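Local coordinates for protein serpin-12 (Manduca sexta, PDB 6CJ7) that probably inhibits serine proteases, as a serpin, and controls the prophenoloxidase activation system of larval hemolymph, at residues L59-R64 with G291-F296; L252-V257 with L360-D365; T214-M219 with L238-S243; S39-T44 with S368-F373. One frame throughout, in Å; residues are numbered along the deposited sequence.

The four contacts lie within one serpin fold. Contact 4 is the most central, its centre about 6 Å from that of the chain, and contact 2 is its neighbour, their centres about 10 Å apart; strands 359-365 and 370-377 pair antiparallel between them. Contact 3 continues along the same sheet through strand 232-239, its centre about 14 Å from that of contact 2. The centre of contact 1 lies about 20 Å from that of contact 4, through helices 40-51 and 56-66. Along the chain, contact 4 encloses the other three, contact 3 closes before contact 2 opens, and contacts 1 and 2 cross. The C-terminal strands thus pack against helices from early and middle parts of the chain.

Contact 1 of 4, residues L59-R64 with G291-F296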
loop_
_atom_site.group_PDB
_atom_site.type_symbol
_atom_site.label_atom_id
_atom_site.label_comp_id
_atom_site.label_asym_id
_atom_site.label_seq_id
_atom_site.Cartn_x
_atom_site.Cartn_y
_atom_site.Cartn_z
ATOM N N LEU A 59 18.146 15.475 -0.601
ATOM C CA LEU A 59 18.023 14.959 0.757
ATOM C C LEU A 59 17.076 15.819 1.583
ATOM O O LEU A 59 16.264 15.296 2.356
ATOM C CB LEU A 59 19.409 14.900 1.401
ATOM C CG LEU A 59 19.533 14.477 2.873
ATOM C CD1 LEU A 59 19.013 13.036 3.083
ATOM C CD2 LEU A 59 20.975 14.611 3.317
ATOM N N ASP A 60 17.165 17.142 1.425
ATOM C CA ASP A 60 16.307 18.062 2.165
ATOM C C ASP A 60 14.836 17.822 1.830
ATOM O O ASP A 60 13.993 17.708 2.729
ATOM C CB ASP A 60 16.713 19.510 1.852
ATOM C CG ASP A 60 15.763 20.534 2.464
ATOM O OD1 ASP A 60 15.751 20.682 3.703
ATOM O OD2 ASP A 60 15.033 21.205 1.702
ATOM N N GLU A 61 14.518 17.715 0.531
ATOM C CA GLU A 61 13.144 17.451 0.104
ATOM C C GLU A 61 12.622 16.148 0.685
ATOM O O GLU A 61 11.485 16.085 1.168
ATOM C CB GLU A 61 13.059 17.404 -1.429
ATOM C CG GLU A 61 13.057 18.777 -2.092
ATOM C CD GLU A 61 12.690 18.749 -3.582
ATOM O OE1 GLU A 61 12.588 17.654 -4.176
ATOM O OE2 GLU A 61 12.507 19.842 -4.162
ATOM N N ILE A 62 13.423 15.084 0.606
ATOM C CA ILE A 62 12.946 13.783 1.078
ATOM C C ILE A 62 12.773 13.793 2.590
ATOM O O ILE A 62 11.786 13.265 3.120
ATOM C CB ILE A 62 13.903 12.672 0.630
ATOM C CG1 ILE A 62 13.890 12.552 -0.890
ATOM C CG2 ILE A 62 13.520 11.331 1.277
ATOM C CD1 ILE A 62 14.994 11.638 -1.419
ATOM N N THR A 63 13.730 14.383 3.309
ATOM C CA THR A 63 13.635 14.427 4.766
ATOM C C THR A 63 12.397 15.194 5.218
ATOM O O THR A 63 11.680 14.759 6.132
ATOM C CB THR A 63 14.917 15.039 5.327
ATOM O OG1 THR A 63 16.010 14.183 4.978
ATOM C CG2 THR A 63 14.826 15.161 6.831
ATOM N N ARG A 64 12.098 16.315 4.552
ATOM C CA ARG A 64 10.898 17.072 4.879
ATOM C C ARG A 64 9.643 16.259 4.599
ATOM O O ARG A 64 8.672 16.322 5.361
ATOM C CB ARG A 64 10.867 18.381 4.089
ATOM C CG ARG A 64 11.949 19.358 4.511
ATOM C CD ARG A 64 12.014 20.532 3.568
ATOM N NE ARG A 64 12.965 21.527 4.039
ATOM C CZ ARG A 64 12.611 22.591 4.741
ATOM N NH1 ARG A 64 11.327 22.792 5.032
ATOM N NH2 ARG A 64 13.540 23.455 5.132
ATOM N N GLY A 291 6.210 17.412 -3.180
ATOM C CA GLY A 291 7.406 18.070 -2.683
ATOM C C GLY A 291 8.709 17.327 -2.865
ATOM O O GLY A 291 9.708 17.707 -2.237
ATOM N N VAL A 292 8.749 16.290 -3.702
ATOM C CA VAL A 292 10.000 15.562 -3.903
ATOM C C VAL A 292 10.346 15.532 -5.386
ATOM O O VAL A 292 10.956 14.574 -5.873
ATOM C CB VAL A 292 9.933 14.138 -3.314
ATOM C CG1 VAL A 292 9.796 14.195 -1.795
ATOM C CG2 VAL A 292 8.782 13.353 -3.906
ATOM N N SER A 293 9.989 16.598 -6.110
ATOM C CA SER A 293 10.203 16.616 -7.553
ATOM C C SER A 293 11.676 16.512 -7.944
ATOM O O SER A 293 11.974 16.084 -9.065
ATOM C CB SER A 293 9.583 17.886 -8.148
ATOM O OG SER A 293 10.253 19.045 -7.684
ATOM N N SER A 294 12.606 16.876 -7.051
ATOM C CA SER A 294 14.017 16.875 -7.430
ATOM C C SER A 294 14.502 15.493 -7.851
ATOM O O SER A 294 15.432 15.396 -8.665
ATOM C CB SER A 294 14.890 17.406 -6.286
ATOM O OG SER A 294 14.800 16.560 -5.163
ATOM N N ILE A 295 13.895 14.420 -7.329
ATOM C CA ILE A 295 14.421 13.083 -7.601
ATOM C C ILE A 295 14.315 12.700 -9.067
ATOM O O ILE A 295 15.039 11.804 -9.513
ATOM C CB ILE A 295 13.750 11.982 -6.749
ATOM C CG1 ILE A 295 12.296 11.768 -7.184
ATOM C CG2 ILE A 295 13.850 12.280 -5.247
ATOM C CD1 ILE A 295 11.607 10.684 -6.368
ATOM N N PHE A 296 13.412 13.337 -9.836
ATOM C CA PHE A 296 13.248 13.024 -11.251
ATOM C C PHE A 296 14.089 13.911 -12.162
ATOM O O PHE A 296 14.193 13.608 -13.354
ATOM C CB PHE A 296 11.768 13.141 -11.656
ATOM C CG PHE A 296 10.851 12.252 -10.857
ATOM C CD1 PHE A 296 10.810 10.890 -11.097
ATOM C CD2 PHE A 296 10.053 12.777 -9.850
ATOM C CE1 PHE A 296 9.982 10.061 -10.358
ATOM C CE2 PHE A 296 9.228 11.954 -9.097
ATOM C CZ PHE A 296 9.195 10.598 -9.348
HETATM O O HOH W 1 9.677 18.038 0.512
HETATM O O HOH W 2 9.269 19.249 -5.193
#
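The carboxylate of Glu-61 has the hydroxyl of Ser-294 over one face, Gly-291 O over the other (Glu-61 CD to Gly-291 O 3.4 Å) and the backbone N-H of Ser-294 at its edge. The syn lone pair of OE1 takes that N-H (OE1 to N 3.0 Å, N-H...O angle 157°), while Ser-294 OG donates to the same OE1 at 2.7 Å. Two bonds, one near the carboxylate plane and one well above it, meet on a single oxygen and should fix both the place and the twist of the group. The other oxygen is held more loosely: a water bound to Ser-293 N gives OE2 only a weak bond. Glu-61 reaches across on an extended chain (chi2 -168°). A second water ties the backbones together, donating to Glu-61 O at 2.7 Å and to Gly-291 O at 2.8 Å. Deeper in, Ile-62 CD1 meets Ile-295 CG2 at 4.0 Å, the two side chains crossing at about a right angle. Helix 56-66 is thereby joined to the turn that follows helix 284-289: Val-292 lies on Leu-287 of that helix and on Ala-65, Ile-62 also touches Gln-51 of helix 40-51, and Ile-295 makes backbone bonds with Val-315.

Contact 2 of 4, residues L252-V257 with L360-D365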
loop_
_atom_site.group_PDB
_atom_site.type_symbol
_atom_site.label_atom_id
_atom_site.label_comp_id
_atom_site.label_asym_id
_atom_site.label_seq_id
_atom_site.Cartn_x
_atom_site.Cartn_y
_atom_site.Cartn_z
ATOM N N LEU A 252 -10.059 11.475 7.993
ATOM C CA LEU A 252 -9.646 10.356 8.835
ATOM C C LEU A 252 -8.131 10.334 8.999
ATOM O O LEU A 252 -7.401 10.135 8.023
ATOM C CB LEU A 252 -10.137 9.045 8.227
ATOM C CG LEU A 252 -9.855 7.771 9.020
ATOM C CD1 LEU A 252 -10.663 7.762 10.307
ATOM C CD2 LEU A 252 -10.163 6.540 8.175
ATOM N N SER A 253 -7.657 10.511 10.231
ATOM C CA SER A 253 -6.232 10.417 10.511
ATOM C C SER A 253 -5.854 8.986 10.881
ATOM O O SER A 253 -6.686 8.190 11.319
ATOM C CB SER A 253 -5.831 11.370 11.636
ATOM O OG SER A 253 -6.249 10.881 12.896
ATOM N N MET A 254 -4.573 8.659 10.687
ATOM C CA MET A 254 -4.101 7.341 11.096
ATOM C C MET A 254 -3.991 7.223 12.611
ATOM O O MET A 254 -3.994 6.103 13.134
ATOM C CB MET A 254 -2.757 7.017 10.436
ATOM C CG MET A 254 -2.843 6.752 8.938
ATOM S SD MET A 254 -4.057 5.484 8.478
ATOM C CE MET A 254 -5.349 6.490 7.749
ATOM N N GLU A 255 -3.906 8.348 13.326
ATOM C CA GLU A 255 -4.032 8.303 14.777
ATOM C C GLU A 255 -5.437 7.875 15.177
ATOM O O GLU A 255 -5.608 7.103 16.128
ATOM C CB GLU A 255 -3.682 9.666 15.376
ATOM C CG GLU A 255 -2.200 10.049 15.247
ATOM C CD GLU A 255 -1.775 10.364 13.813
ATOM O OE1 GLU A 255 -2.608 10.869 13.027
ATOM O OE2 GLU A 255 -0.603 10.098 13.472
ATOM N N ASP A 256 -6.453 8.363 14.456
ATOM C CA ASP A 256 -7.814 7.867 14.648
ATOM C C ASP A 256 -7.884 6.368 14.393
ATOM O O ASP A 256 -8.458 5.612 15.189
ATOM C CB ASP A 256 -8.789 8.590 13.715
ATOM C CG ASP A 256 -9.003 10.040 14.085
ATOM O OD1 ASP A 256 -9.075 10.347 15.294
ATOM O OD2 ASP A 256 -9.115 10.871 13.157
ATOM N N VAL A 257 -7.311 5.923 13.274
ATOM C CA VAL A 257 -7.359 4.507 12.919
ATOM C C VAL A 257 -6.681 3.663 13.992
ATOM O O VAL A 257 -7.218 2.632 14.417
ATOM C CB VAL A 257 -6.734 4.284 11.527
ATOM C CG1 VAL A 257 -6.693 2.797 11.194
ATOM C CG2 VAL A 257 -7.545 5.021 10.468
ATOM N N LEU A 360 -14.275 2.422 3.033
ATOM C CA LEU A 360 -12.820 2.407 3.118
ATOM C C LEU A 360 -12.374 1.127 3.807
ATOM O O LEU A 360 -12.971 0.713 4.805
ATOM C CB LEU A 360 -12.301 3.585 3.935
ATOM C CG LEU A 360 -12.519 4.999 3.438
ATOM C CD1 LEU A 360 -11.757 5.927 4.376
ATOM C CD2 LEU A 360 -12.016 5.140 1.995
ATOM N N ALA A 361 -11.320 0.506 3.290
ATOM C CA ALA A 361 -10.723 -0.644 3.953
ATOM C C ALA A 361 -9.241 -0.379 4.153
ATOM O O ALA A 361 -8.555 0.069 3.234
ATOM C CB ALA A 361 -10.934 -1.930 3.142
ATOM N N ILE A 362 -8.743 -0.675 5.352
ATOM C CA ILE A 362 -7.349 -0.432 5.697
ATOM C C ILE A 362 -6.790 -1.735 6.232
ATOM O O ILE A 362 -7.355 -2.315 7.163
ATOM C CB ILE A 362 -7.204 0.690 6.736
ATOM C CG1 ILE A 362 -7.732 2.005 6.157
ATOM C CG2 ILE A 362 -5.735 0.850 7.165
ATOM C CD1 ILE A 362 -7.742 3.152 7.136
ATOM N N LEU A 363 -5.716 -2.222 5.620
ATOM C CA LEU A 363 -5.006 -3.374 6.155
ATOM C C LEU A 363 -3.961 -2.865 7.134
ATOM O O LEU A 363 -3.078 -2.086 6.756
ATOM C CB LEU A 363 -4.367 -4.201 5.042
ATOM C CG LEU A 363 -3.638 -5.433 5.600
ATOM C CD1 LEU A 363 -4.651 -6.489 6.071
ATOM C CD2 LEU A 363 -2.666 -5.999 4.561
ATOM N N TRP A 364 -4.075 -3.289 8.392
ATOM C CA TRP A 364 -3.287 -2.746 9.486
ATOM C C TRP A 364 -2.322 -3.813 9.983
ATOM O O TRP A 364 -2.726 -4.962 10.205
ATOM C CB TRP A 364 -4.221 -2.287 10.614
ATOM C CG TRP A 364 -3.583 -1.460 11.687
ATOM C CD1 TRP A 364 -3.184 -1.874 12.938
ATOM C CD2 TRP A 364 -3.311 -0.060 11.625
ATOM N NE1 TRP A 364 -2.665 -0.814 13.642
ATOM C CE2 TRP A 364 -2.732 0.313 12.856
ATOM C CE3 TRP A 364 -3.493 0.919 10.637
ATOM C CZ2 TRP A 364 -2.336 1.626 13.127
ATOM C CZ3 TRP A 364 -3.098 2.221 10.916
ATOM C CH2 TRP A 364 -2.533 2.560 12.137
ATOM N N ASP A 365 -1.053 -3.439 10.131
ATOM C CA ASP A 365 -0.067 -4.279 10.809
ATOM C C ASP A 365 -0.207 -4.040 12.310
ATOM O O ASP A 365 0.065 -2.939 12.801
ATOM C CB ASP A 365 1.337 -3.963 10.289
ATOM C CG ASP A 365 2.388 -4.947 10.796
ATOM O OD1 ASP A 365 2.444 -5.213 12.028
ATOM O OD2 ASP A 365 3.160 -5.477 9.965
#
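Val-257 makes the tightest packing here, one methyl to each of two strand residues. CG1 lies 3.7 Å from Trp-364 CZ3, the valine and the indole lying alongside and running antiparallel to each other, and CG2 meets Ile-362 CD1 at 3.8 Å, the two side chains pointing at one another tip to tip. Met-254 works beside it: its chain bends at chi2 and chi3 (-53° and 107°), which lays SD 4.2 Å from Trp-364 CZ3 and turns CE to Ile-362 CD1 at the same distance. The isoleucine methyl is thus met by both valine and methionine. Toward the start of the strand the fit is more relaxed than around Val-257, with Leu-252 CD2 at 4.2 Å from Leu-360 CD1 and 4.3 Å from Ile-362 CD1. No hydrogen bond crosses this interface, and every residue that touches is buried.

The far side of the helix is polar. Ser-253 and Asp-256 form a capping box: Asp-256 N donates to Ser-253 OG at 3.0 Å, and Ser-253 N donates in return to Asp-256 OD2 at 3.3 Å, closing the first turn on the side turned from the strand, where Glu-255 is exposed. Around the hydrophobic seam, Ile-235 of strand 232-239 touches Val-257 and Trp-364, Pro-371 of strand 370-377 touches Met-254 and Trp-364, and helix 245-251 covers Leu-360. Two short successive helices laid over strands of sheet B are the arrangement of helices G and H in the serpin fold.

Contact 3 of 4, residues T214-M219 with L238-S243; sequences THKPAM and LPLKSS
Leu-240 N donates to Met-219 O across a nearly straight bond (2.9 Å, N-H...O angle 174°), carrying the antiparallel pairing of Leu-238 with Lys-221 two residues further, just past the ends of the strands. This is one end of an antiparallel meander of the serpin fold, in which strands 198-215, 220-226 and 232-239 follow each other. On one side the chain leaves strand 198-215 through a tight turn, with Ala-218 N bonded to His-215 O and Met-219 N to Lys-216 O, and Met-219 takes positive backbone angles (51°/57°) as it swings into the next strand. On the other, a type I turn runs from Leu-240 to Ser-243.

Leu-240 and Met-219 carry most of the contact. The leucine CG sits over the Met-219 carbonyl, 3.2 Å from Met-219 O, so the bonded backbone is flanked by its side chain. Leu-240 CD1 goes on to meet Met-219 CB loosely at 4.4 Å. Lys-216 crosses the leucine at about a right angle, and the fold at chi2 and chi3 brings Lys-216 NZ to 4.0 Å from Leu-240 CD1. Pro-239 packs on Val-245 and Leu-248 of helix 245-251, while its carbonyl O accepts from Lys-357 NZ. Met-219, exposed, reaches over the type I turn with a bend at its last torsion: SD passes 3.8 Å from Ser-242 OG, and the terminal CE ends 4.1 Å from Ser-243 CB.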
loop_
_atom_site.group_PDB
_atom_site.type_symbol
_atom_site.label_atom_id
_atom_site.label_comp_id
_atom_site.label_asym_id
_atom_site.label_seq_id
_atom_site.Cartn_x
_atom_site.Cartn_y
_atom_site.Cartn_z
ATOM N N THR A 214 -18.748 3.615 16.486
ATOM C CA THR A 214 -19.057 4.724 15.593
ATOM C C THR A 214 -18.097 5.855 15.910
ATOM O O THR A 214 -18.058 6.335 17.048
ATOM C CB THR A 214 -20.505 5.192 15.756
ATOM O OG1 THR A 214 -21.397 4.090 15.538
ATOM C CG2 THR A 214 -20.817 6.294 14.758
ATOM N N HIS A 215 -17.326 6.278 14.913
ATOM C CA HIS A 215 -16.408 7.403 15.070
ATOM C C HIS A 215 -17.147 8.669 14.656
ATOM O O HIS A 215 -17.254 8.978 13.466
ATOM C CB HIS A 215 -15.148 7.191 14.242
ATOM C CG HIS A 215 -14.017 8.094 14.625
ATOM N ND1 HIS A 215 -13.555 8.195 15.920
ATOM C CD2 HIS A 215 -13.262 8.942 13.888
ATOM C CE1 HIS A 215 -12.559 9.061 15.964
ATOM N NE2 HIS A 215 -12.364 9.532 14.744
ATOM N N LYS A 216 -17.666 9.407 15.639
ATOM C CA LYS A 216 -18.441 10.602 15.316
ATOM C C LYS A 216 -17.625 11.701 14.645
ATOM O O LYS A 216 -18.150 12.325 13.706
ATOM C CB LYS A 216 -19.146 11.143 16.568
ATOM C CG LYS A 216 -20.383 10.353 16.975
ATOM C CD LYS A 216 -21.458 10.287 15.874
ATOM C CE LYS A 216 -21.661 11.607 15.129
ATOM N NZ LYS A 216 -22.408 11.402 13.855
ATOM N N PRO A 217 -16.384 12.000 15.051
ATOM C CA PRO A 217 -15.582 12.959 14.270
ATOM C C PRO A 217 -15.441 12.586 12.802
ATOM O O PRO A 217 -15.095 13.455 11.989
ATOM C CB PRO A 217 -14.220 12.958 14.983
ATOM C CG PRO A 217 -14.294 11.892 16.030
ATOM C CD PRO A 217 -15.732 11.677 16.331
ATOM N N ALA A 218 -15.706 11.334 12.432
ATOM C CA ALA A 218 -15.665 10.900 11.045
ATOM C C ALA A 218 -17.039 10.611 10.459
ATOM O O ALA A 218 -17.132 10.371 9.249
ATOM C CB ALA A 218 -14.786 9.646 10.906
ATOM N N MET A 219 -18.096 10.631 11.271
ATOM C CA MET A 219 -19.454 10.290 10.846
ATOM C C MET A 219 -19.481 8.939 10.127
ATOM O O MET A 219 -19.925 8.819 8.980
ATOM C CB MET A 219 -20.050 11.385 9.957
ATOM C CG MET A 219 -20.048 12.779 10.565
ATOM S SD MET A 219 -21.282 13.849 9.786
ATOM C CE MET A 219 -20.342 14.559 8.426
ATOM N N LEU A 238 -17.223 2.826 7.290
ATOM C CA LEU A 238 -18.401 2.963 6.454
ATOM C C LEU A 238 -19.073 4.301 6.752
ATOM O O LEU A 238 -19.513 4.520 7.891
ATOM C CB LEU A 238 -19.356 1.808 6.727
ATOM C CG LEU A 238 -20.654 1.670 5.951
ATOM C CD1 LEU A 238 -20.401 1.431 4.485
ATOM C CD2 LEU A 238 -21.478 0.524 6.544
ATOM N N PRO A 239 -19.185 5.217 5.786
ATOM C CA PRO A 239 -19.818 6.505 6.065
ATOM C C PRO A 239 -21.274 6.316 6.435
ATOM O O PRO A 239 -21.965 5.433 5.928
ATOM C CB PRO A 239 -19.676 7.269 4.740
ATOM C CG PRO A 239 -18.714 6.518 3.933
ATOM C CD PRO A 239 -18.756 5.082 4.380
ATOM N N LEU A 240 -21.736 7.155 7.354
ATOM C CA LEU A 240 -23.154 7.197 7.637
ATOM C C LEU A 240 -23.894 7.882 6.487
ATOM O O LEU A 240 -23.293 8.507 5.608
ATOM C CB LEU A 240 -23.423 7.921 8.962
ATOM C CG LEU A 240 -22.598 7.397 10.139
ATOM C CD1 LEU A 240 -22.801 8.272 11.368
ATOM C CD2 LEU A 240 -22.941 5.947 10.437
ATOM N N LYS A 241 -25.229 7.750 6.503
ATOM C CA LYS A 241 -26.060 8.314 5.443
ATOM C C LYS A 241 -25.770 9.789 5.211
ATOM O O LYS A 241 -25.832 10.263 4.072
ATOM C CB LYS A 241 -27.535 8.116 5.795
ATOM C CG LYS A 241 -27.870 8.433 7.257
ATOM C CD LYS A 241 -29.367 8.651 7.463
ATOM C CE LYS A 241 -29.738 8.684 8.941
ATOM N NZ LYS A 241 -29.614 10.026 9.565
ATOM N N SER A 242 -25.440 10.527 6.274
ATOM C CA SER A 242 -25.207 11.963 6.206
ATOM C C SER A 242 -23.887 12.332 5.544
ATOM O O SER A 242 -23.623 13.527 5.369
ATOM C CB SER A 242 -25.245 12.554 7.617
ATOM O OG SER A 242 -24.303 11.906 8.459
ATOM N N SER A 243 -23.055 11.363 5.172
ATOM C CA SER A 243 -21.720 11.667 4.679
ATOM C C SER A 243 -21.434 10.815 3.448
ATOM O O SER A 243 -22.308 10.114 2.930
ATOM C CB SER A 243 -20.676 11.448 5.781
ATOM O OG SER A 243 -19.403 11.902 5.361
#

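Contact 4 of 4, residues S39-T44 with S368-F373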
loop_
_atom_site.group_PDB
_atom_site.type_symbol
_atom_site.label_atom_id
_atom_site.label_comp_id
_atom_site.label_asym_id
_atom_site.label_seq_id
_atom_site.Cartn_x
_atom_site.Cartn_y
_atom_site.Cartn_z
ATOM N N SER A 39 -0.376 1.065 -1.191
ATOM C CA SER A 39 0.250 0.745 0.092
ATOM C C SER A 39 1.021 1.940 0.628
ATOM O O SER A 39 2.068 2.283 0.064
ATOM C CB SER A 39 1.192 -0.445 -0.054
ATOM O OG SER A 39 1.924 -0.632 1.169
ATOM N N PRO A 40 0.580 2.592 1.711
ATOM C CA PRO A 40 1.426 3.636 2.316
ATOM C C PRO A 40 2.794 3.118 2.710
ATOM O O PRO A 40 3.783 3.863 2.623
ATOM C CB PRO A 40 0.614 4.090 3.538
ATOM C CG PRO A 40 -0.821 3.774 3.146
ATOM C CD PRO A 40 -0.722 2.471 2.390
ATOM N N PHE A 41 2.875 1.849 3.118
ATOM C CA PHE A 41 4.158 1.229 3.439
ATOM C C PHE A 41 5.096 1.226 2.227
ATOM O O PHE A 41 6.232 1.721 2.307
ATOM C CB PHE A 41 3.895 -0.187 3.980
ATOM C CG PHE A 41 5.122 -1.005 4.201
ATOM C CD1 PHE A 41 6.023 -0.669 5.201
ATOM C CD2 PHE A 41 5.377 -2.117 3.422
ATOM C CE1 PHE A 41 7.167 -1.427 5.411
ATOM C CE2 PHE A 41 6.513 -2.884 3.628
ATOM C CZ PHE A 41 7.406 -2.539 4.627
ATOM N N SER A 42 4.626 0.711 1.084
ATOM C CA SER A 42 5.479 0.621 -0.099
ATOM C C SER A 42 5.895 1.997 -0.590
ATOM O O SER A 42 7.027 2.183 -1.046
ATOM C CB SER A 42 4.760 -0.103 -1.242
ATOM O OG SER A 42 4.296 -1.373 -0.870
ATOM N N ILE A 43 4.979 2.962 -0.549
ATOM C CA ILE A 43 5.306 4.294 -1.053
ATOM C C ILE A 43 6.332 4.963 -0.146
ATOM O O ILE A 43 7.250 5.643 -0.622
ATOM C CB ILE A 43 4.026 5.136 -1.200
ATOM C CG1 ILE A 43 3.116 4.519 -2.254
ATOM C CG2 ILE A 43 4.372 6.583 -1.536
ATOM C CD1 ILE A 43 1.719 5.116 -2.297
ATOM N N THR A 44 6.206 4.772 1.170
ATOM C CA THR A 44 7.194 5.324 2.094
ATOM C C THR A 44 8.544 4.632 1.930
ATOM O O THR A 44 9.590 5.297 1.941
ATOM C CB THR A 44 6.681 5.209 3.538
ATOM O OG1 THR A 44 5.396 5.838 3.646
ATOM C CG2 THR A 44 7.633 5.905 4.505
ATOM N N SER A 368 3.337 -3.415 14.236
ATOM C CA SER A 368 4.072 -2.192 13.928
ATOM C C SER A 368 3.187 -0.950 13.877
ATOM O O SER A 368 3.719 0.164 13.789
ATOM C CB SER A 368 4.822 -2.350 12.600
ATOM O OG SER A 368 5.922 -3.235 12.761
ATOM N N SER A 369 1.862 -1.118 13.930
ATOM C CA SER A 369 0.907 -0.009 13.987
ATOM C C SER A 369 1.041 0.913 12.781
ATOM O O SER A 369 1.166 2.132 12.920
ATOM C CB SER A 369 1.058 0.789 15.282
ATOM O OG SER A 369 0.784 -0.029 16.407
ATOM N N ILE A 370 0.989 0.318 11.591
ATOM C CA ILE A 370 1.055 1.080 10.338
ATOM C C ILE A 370 0.034 0.529 9.356
ATOM O O ILE A 370 -0.338 -0.651 9.394
ATOM C CB ILE A 370 2.459 1.032 9.701
ATOM C CG1 ILE A 370 2.909 -0.406 9.458
ATOM C CG2 ILE A 370 3.482 1.786 10.538
ATOM C CD1 ILE A 370 4.051 -0.492 8.457
ATOM N N PRO A 371 -0.456 1.390 8.459
ATOM C CA PRO A 371 -1.349 0.941 7.380
ATOM C C PRO A 371 -0.553 0.386 6.210
ATOM O O PRO A 371 0.137 1.122 5.494
ATOM C CB PRO A 371 -2.105 2.224 7.005
ATOM C CG PRO A 371 -1.100 3.318 7.291
ATOM C CD PRO A 371 -0.351 2.859 8.523
ATOM N N LEU A 372 -0.648 -0.923 6.012
ATOM C CA LEU A 372 0.023 -1.589 4.905
ATOM C C LEU A 372 -0.722 -1.419 3.593
ATOM O O LEU A 372 -0.101 -1.513 2.537
ATOM C CB LEU A 372 0.168 -3.086 5.180
ATOM C CG LEU A 372 1.043 -3.436 6.385
ATOM C CD1 LEU A 372 1.052 -4.945 6.602
ATOM C CD2 LEU A 372 2.454 -2.930 6.152
ATOM N N PHE A 373 -2.036 -1.223 3.643
ATOM C CA PHE A 373 -2.853 -1.096 2.444
ATOM C C PHE A 373 -3.992 -0.145 2.775
ATOM O O PHE A 373 -4.564 -0.211 3.872
ATOM C CB PHE A 373 -3.398 -2.482 2.032
ATOM C CG PHE A 373 -3.581 -2.697 0.574
ATOM C CD1 PHE A 373 -4.739 -2.272 -0.060
ATOM C CD2 PHE A 373 -2.661 -3.431 -0.150
ATOM C CE1 PHE A 373 -4.933 -2.510 -1.418
ATOM C CE2 PHE A 373 -2.841 -3.676 -1.484
ATOM C CZ PHE A 373 -3.982 -3.213 -2.130
#
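With its OG anti to the backbone N (chi1 173°), Ser-39 swings its hydroxyl to Leu-372 O, and Phe-41, turned the same way (chi1 173°), brings its ring alongside the leucine's branch. Ser-39 OG donates to Leu-372 O at 2.6 Å, tilted 28° from the carbonyl plane, and meanwhile accepts from Ser-42 N at 3.0 Å. One hydroxyl therefore both N-caps helix 40-51 and ties it to the strand. Leu-372 CD2 lies 3.8 Å from Phe-41 CB, the two side chains running side by side and pointing the same way; Ile-370 CD1 comes obliquely to Phe-41 CD1, also at 3.8 Å. This buried junction of the helix B start with the central strands of sheet B belongs to the region called the shutter in serpins, and His-320 of strand 317-326 bonds Ser-39 N. The chain turns a corner at Leu-372, and Leu-372 and Phe-373 both face Leu-363 in a classic beta bulge. Pro-40 packs its CG 4.2 Å from Pro-371 CG. Its CD comes 3.5 Å from Pro-371 O, a carbonyl oxygen buried without any polar partner in the model. Leading away from the strand, the Phe-41 ring meets Phe-77 and Val-80 of helix 70-85.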